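Local coordinates for protein adenine phosphoribosyltransferase, putative (Trypanosoma brucei brucei, PDB 5VN4) that probably catalyses the reversible transfer of a phosphoribosyl group between 5-phospho-alpha-D-ribose 1-diphosphate and adenine, giving AMP and diphosphate in purine salvage, at residues N113-Y125 and S133-D145. Numbering follows the deposited sequence. Where two conformers were deposited one is given.
Sequences NKIAGVIIKSEPY and SEECMTVRFGSFD. With PPV (pyrophosphate), chain I.
Strands 119-121 and 138-140 form an antiparallel ribbon, their axes at 158°, in which Ile-120 and Val-139 exchange both backbone hydrogen bonds. The ladder is extended by Phe-141 N to Val-118 O (2.8 Å) at one end and by Ser-122 N to Met-137 O at the other. There a side chain takes over from the backbone: Ser-122 OG, placed between its own N and carbonyl carbon (chi1 74°), accepts from Met-137 N at 3.0 Å and donates to Glu-123 O at 2.7 Å. Tyr-125 N reaches Glu-135 O, and that carbonyl oxygen also lies over one face of the Tyr-125 ring, 3.5 Å above the plane. Met-137 bends at chi2 (-65°) to bring SD obliquely to the same ring, 5.1 Å from its centroid, a Met-aromatic contact. On one side of the ribbon, Ile-120 CD1 meets the edge of the Phe-141 ring at 3.9 Å; helix 161-172 packs against Ile-120. On the other, Thr-138 faces the loop at 113-117, its OG1 3.7 Å from Ile-115 CD1 and hydrogen-bonded to Arg-110 O. Strand 119-121 also pairs in parallel with a strand of the second subunit. The ribbon, consistent with the flexible loop of a type I phosphoribosyltransferase, thus lies in the dimer interface on a mainly backbone-bonded frame and, in the conformer given, carries Lys-114 NZ to two pyrophosphate oxygens.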
loop_
_atom_site.group_PDB
_atom_site.type_symbol
_atom_site.label_atom_id
_atom_site.label_comp_id
_atom_site.label_asym_id
_atom_site.label_seq_id
_atom_site.Cartn_x
_atom_site.Cartn_y
_atom_site.Cartn_z
ATOM N N ASN A 113 1.279 6.733 -14.250
ATOM C CA ASN A 113 0.894 8.122 -14.067
ATOM C C ASN A 113 -0.261 8.313 -13.092
ATOM O O ASN A 113 -0.964 9.321 -13.164
ATOM C CB ASN A 113 0.613 8.785 -15.418
ATOM C CG ASN A 113 1.538 8.274 -16.510
ATOM O OD1 ASN A 113 2.707 7.975 -16.258
ATOM N ND2 ASN A 113 1.012 8.141 -17.720
ATOM N N LYS A 114 -1.273 7.598 -12.416
ATOM C CA LYS A 114 -1.568 7.504 -10.985
ATOM C C LYS A 114 -1.073 8.670 -10.131
ATOM O O LYS A 114 -1.750 9.005 -9.153
ATOM C CB LYS A 114 -1.042 6.184 -10.397
ATOM C CG LYS A 114 -1.626 4.923 -11.028
ATOM C CD LYS A 114 -2.990 4.564 -10.450
ATOM C CE LYS A 114 -3.446 3.200 -10.942
ATOM N NZ LYS A 114 -4.561 2.651 -10.121
ATOM N N ILE A 115 0.071 9.299 -10.436
ATOM C CA ILE A 115 0.611 10.394 -9.634
ATOM C C ILE A 115 0.319 11.704 -10.344
ATOM O O ILE A 115 0.480 11.806 -11.567
ATOM C CB ILE A 115 2.131 10.228 -9.453
ATOM C CG1 ILE A 115 2.465 8.870 -8.848
ATOM C CG2 ILE A 115 2.704 11.377 -8.619
ATOM C CD1 ILE A 115 3.957 8.626 -8.740
ATOM N N ALA A 116 -0.072 12.720 -9.576
ATOM C CA ALA A 116 -0.348 14.047 -10.106
ATOM C C ALA A 116 0.911 14.915 -10.119
ATOM O O ALA A 116 1.903 14.629 -9.443
ATOM C CB ALA A 116 -1.423 14.724 -9.261
ATOM N N GLY A 117 0.851 16.004 -10.888
ATOM C CA GLY A 117 1.982 16.911 -11.018
ATOM C C GLY A 117 2.963 16.479 -12.096
ATOM O O GLY A 117 2.651 15.686 -12.991
ATOM N N VAL A 118 4.175 17.019 -12.005
ATOM C CA VAL A 118 5.250 16.625 -12.911
ATOM C C VAL A 118 5.856 15.330 -12.396
ATOM O O VAL A 118 6.197 15.220 -11.214
ATOM C CB VAL A 118 6.305 17.737 -13.017
ATOM C CG1 VAL A 118 7.475 17.284 -13.886
ATOM C CG2 VAL A 118 5.680 19.012 -13.587
ATOM N N ILE A 119 5.968 14.334 -13.273
ATOM C CA ILE A 119 6.422 13.012 -12.865
ATOM C C ILE A 119 7.473 12.506 -13.841
ATOM O O ILE A 119 7.487 12.879 -15.017
ATOM C CB ILE A 119 5.262 11.998 -12.705
ATOM C CG1 ILE A 119 4.619 11.679 -14.058
ATOM C CG2 ILE A 119 4.220 12.530 -11.738
ATOM C CD1 ILE A 119 3.459 10.684 -13.964
ATOM N N ILE A 120 8.368 11.656 -13.332
ATOM C CA ILE A 120 9.420 11.023 -14.121
ATOM C C ILE A 120 8.988 9.592 -14.401
ATOM O O ILE A 120 8.546 8.889 -13.488
ATOM C CB ILE A 120 10.751 11.018 -13.352
ATOM C CG1 ILE A 120 11.101 12.410 -12.824
ATOM C CG2 ILE A 120 11.868 10.443 -14.220
ATOM C CD1 ILE A 120 12.235 12.374 -11.834
ATOM N N LYS A 121 9.133 9.147 -15.647
ATOM C CA LYS A 121 8.768 7.788 -16.029
ATOM C C LYS A 121 10.012 6.953 -16.305
ATOM O O LYS A 121 10.976 7.430 -16.919
ATOM C CB LYS A 121 7.850 7.779 -17.257
ATOM C CG LYS A 121 8.494 8.231 -18.549
ATOM C CD LYS A 121 7.568 7.987 -19.734
ATOM C CE LYS A 121 8.130 8.585 -21.018
ATOM N NZ LYS A 121 7.263 8.310 -22.202
ATOM N N SER A 122 9.987 5.707 -15.839
ATOM C CA SER A 122 11.052 4.749 -16.096
ATOM C C SER A 122 10.947 4.219 -17.525
ATOM O O SER A 122 10.022 4.542 -18.272
ATOM C CB SER A 122 10.942 3.581 -15.119
ATOM O OG SER A 122 9.852 2.737 -15.465
ATOM N N GLU A 123 11.900 3.371 -17.909
ATOM C CA GLU A 123 11.701 2.546 -19.086
ATOM C C GLU A 123 10.607 1.513 -18.810
ATOM O O GLU A 123 10.335 1.176 -17.654
ATOM C CB GLU A 123 12.992 1.810 -19.420
ATOM C CG GLU A 123 14.117 2.720 -19.841
ATOM C CD GLU A 123 13.886 3.324 -21.210
ATOM O OE1 GLU A 123 13.266 2.650 -22.060
ATOM O OE2 GLU A 123 14.319 4.473 -21.433
ATOM N N PRO A 124 9.967 0.984 -19.852
ATOM C CA PRO A 124 8.966 -0.068 -19.625
ATOM C C PRO A 124 9.556 -1.225 -18.829
ATOM O O PRO A 124 10.681 -1.672 -19.081
ATOM C CB PRO A 124 8.578 -0.495 -21.047
ATOM C CG PRO A 124 8.840 0.730 -21.877
ATOM C CD PRO A 124 10.093 1.318 -21.283
ATOM N N TYR A 125 8.809 -1.694 -17.836
ATOM C CA TYR A 125 9.326 -2.696 -16.917
ATOM C C TYR A 125 8.930 -4.106 -17.345
ATOM O O TYR A 125 8.076 -4.316 -18.209
ATOM C CB TYR A 125 8.904 -2.412 -15.468
ATOM C CG TYR A 125 7.413 -2.391 -15.187
ATOM C CD1 TYR A 125 6.663 -3.565 -15.158
ATOM C CD2 TYR A 125 6.763 -1.197 -14.900
ATOM C CE1 TYR A 125 5.300 -3.541 -14.875
ATOM C CE2 TYR A 125 5.411 -1.162 -14.620
ATOM C CZ TYR A 125 4.682 -2.334 -14.608
ATOM O OH TYR A 125 3.334 -2.289 -14.320
ATOM N N SER A 133 5.612 -4.197 -21.905
ATOM C CA SER A 133 4.528 -3.542 -22.629
ATOM C C SER A 133 4.750 -2.035 -22.573
ATOM O O SER A 133 5.898 -1.579 -22.561
ATOM C CB SER A 133 3.164 -3.929 -22.048
ATOM O OG SER A 133 3.037 -3.510 -20.699
ATOM N N GLU A 134 3.674 -1.251 -22.544
ATOM C CA GLU A 134 3.811 0.191 -22.389
ATOM C C GLU A 134 3.893 0.628 -20.932
ATOM O O GLU A 134 4.191 1.796 -20.666
ATOM C CB GLU A 134 2.676 0.924 -23.119
ATOM C CG GLU A 134 2.785 0.831 -24.638
ATOM C CD GLU A 134 1.617 1.476 -25.365
ATOM O OE1 GLU A 134 0.556 1.680 -24.739
ATOM O OE2 GLU A 134 1.766 1.778 -26.568
ATOM N N GLU A 135 3.668 -0.284 -19.988
ATOM C CA GLU A 135 3.632 0.083 -18.577
ATOM C C GLU A 135 5.024 0.433 -18.062
ATOM O O GLU A 135 5.978 -0.329 -18.241
ATOM C CB GLU A 135 3.042 -1.059 -17.747
ATOM C CG GLU A 135 1.612 -1.437 -18.112
ATOM C CD GLU A 135 0.635 -0.277 -17.996
ATOM O OE1 GLU A 135 -0.408 -0.310 -18.685
ATOM O OE2 GLU A 135 0.898 0.668 -17.220
ATOM N N CYS A 136 5.126 1.589 -17.409
ATOM C CA CYS A 136 6.343 2.048 -16.759
ATOM C C CYS A 136 6.007 2.399 -15.317
ATOM O O CYS A 136 4.838 2.546 -14.947
ATOM C CB CYS A 136 6.910 3.299 -17.446
ATOM S SG CYS A 136 7.206 3.144 -19.217
ATOM N N MET A 137 7.046 2.535 -14.494
ATOM C CA MET A 137 6.895 3.116 -13.166
ATOM C C MET A 137 7.197 4.606 -13.223
ATOM O O MET A 137 7.972 5.072 -14.065
ATOM C CB MET A 137 7.840 2.451 -12.164
ATOM C CG MET A 137 7.461 1.019 -11.815
ATOM S SD MET A 137 5.872 0.942 -10.959
ATOM C CE MET A 137 5.674 -0.833 -10.786
ATOM N N THR A 138 6.573 5.352 -12.315
ATOM C CA THR A 138 6.747 6.796 -12.253
ATOM C C THR A 138 6.954 7.232 -10.808
ATOM O O THR A 138 6.601 6.522 -9.865
ATOM C CB THR A 138 5.554 7.555 -12.858
ATOM O OG1 THR A 138 4.365 7.218 -12.135
ATOM C CG2 THR A 138 5.373 7.206 -14.332
ATOM N N VAL A 139 7.525 8.425 -10.650
ATOM C CA VAL A 139 7.721 9.045 -9.342
ATOM C C VAL A 139 7.546 10.548 -9.504
ATOM O O VAL A 139 7.831 11.113 -10.566
ATOM C CB VAL A 139 9.099 8.668 -8.740
ATOM C CG1 VAL A 139 10.241 9.388 -9.461
ATOM C CG2 VAL A 139 9.125 8.911 -7.242
ATOM N N ARG A 140 7.053 11.204 -8.455
ATOM C CA ARG A 140 6.829 12.643 -8.501
ATOM C C ARG A 140 8.166 13.368 -8.590
ATOM O O ARG A 140 9.076 13.093 -7.804
ATOM C CB ARG A 140 6.104 13.072 -7.223
ATOM C CG ARG A 140 5.361 14.391 -7.303
ATOM C CD ARG A 140 4.604 14.672 -6.003
ATOM N NE ARG A 140 5.511 14.823 -4.866
ATOM C CZ ARG A 140 6.203 15.930 -4.607
ATOM N NH1 ARG A 140 6.091 16.989 -5.400
ATOM N NH2 ARG A 140 7.010 15.981 -3.557
ATOM N N PHE A 141 8.286 14.293 -9.537
ATOM C CA PHE A 141 9.468 15.137 -9.587
ATOM C C PHE A 141 9.488 16.048 -8.367
ATOM O O PHE A 141 8.465 16.635 -7.997
ATOM C CB PHE A 141 9.474 15.981 -10.858
ATOM C CG PHE A 141 10.721 16.793 -11.021
ATOM C CD1 PHE A 141 11.872 16.216 -11.531
ATOM C CD2 PHE A 141 10.757 18.127 -10.640
ATOM C CE1 PHE A 141 13.029 16.954 -11.675
ATOM C CE2 PHE A 141 11.916 18.870 -10.784
ATOM C CZ PHE A 141 13.053 18.278 -11.300
ATOM N N GLY A 142 10.644 16.140 -7.723
ATOM C CA GLY A 142 10.797 16.958 -6.542
ATOM C C GLY A 142 10.573 16.242 -5.230
ATOM O O GLY A 142 10.708 16.869 -4.169
ATOM N N SER A 143 10.230 14.953 -5.259
ATOM C CA SER A 143 10.052 14.199 -4.024
ATOM C C SER A 143 11.375 13.815 -3.376
ATOM O O SER A 143 11.405 13.551 -2.170
ATOM C CB SER A 143 9.182 12.965 -4.272
ATOM O OG SER A 143 9.693 12.182 -5.339
ATOM N N PHE A 144 12.453 13.759 -4.154
ATOM C CA PHE A 144 13.797 13.533 -3.640
ATOM C C PHE A 144 14.756 14.096 -4.683
ATOM O O PHE A 144 14.344 14.450 -5.790
ATOM C CB PHE A 144 14.038 12.045 -3.344
ATOM C CG PHE A 144 14.031 11.180 -4.568
ATOM C CD1 PHE A 144 12.840 10.813 -5.166
ATOM C CD2 PHE A 144 15.222 10.770 -5.143
ATOM C CE1 PHE A 144 12.832 10.035 -6.304
ATOM C CE2 PHE A 144 15.217 9.982 -6.277
ATOM C CZ PHE A 144 14.026 9.626 -6.863
ATOM N N ASP A 145 16.033 14.203 -4.323
ATOM C CA ASP A 145 16.976 14.866 -5.229
ATOM C C ASP A 145 18.374 14.281 -5.049
ATOM O O ASP A 145 18.561 13.255 -4.389
ATOM C CB ASP A 145 16.897 16.398 -5.102
ATOM C CG ASP A 145 17.484 16.932 -3.796
ATOM O OD1 ASP A 145 18.136 16.189 -3.035
ATOM O OD2 ASP A 145 17.292 18.134 -3.529
HETATM O O11 PPV I . -8.308 3.179 -9.297
HETATM P P1 PPV I . -7.460 4.304 -8.749
HETATM O O21 PPV I . -8.207 5.588 -8.478
HETATM O O31 PPV I . -6.143 4.509 -9.457
HETATM O OPP PPV I . -7.072 3.799 -7.274
HETATM P P2 PPV I . -5.571 3.762 -6.685
HETATM O O12 PPV I . -5.906 3.499 -5.230
HETATM O O22 PPV I . -5.013 5.142 -6.978
HETATM O O32 PPV I . -4.875 2.640 -7.415
HETATM O O HOH W 1 6.081 17.054 -9.230
HETATM O O HOH W 2 6.072 -2.929 -19.284
#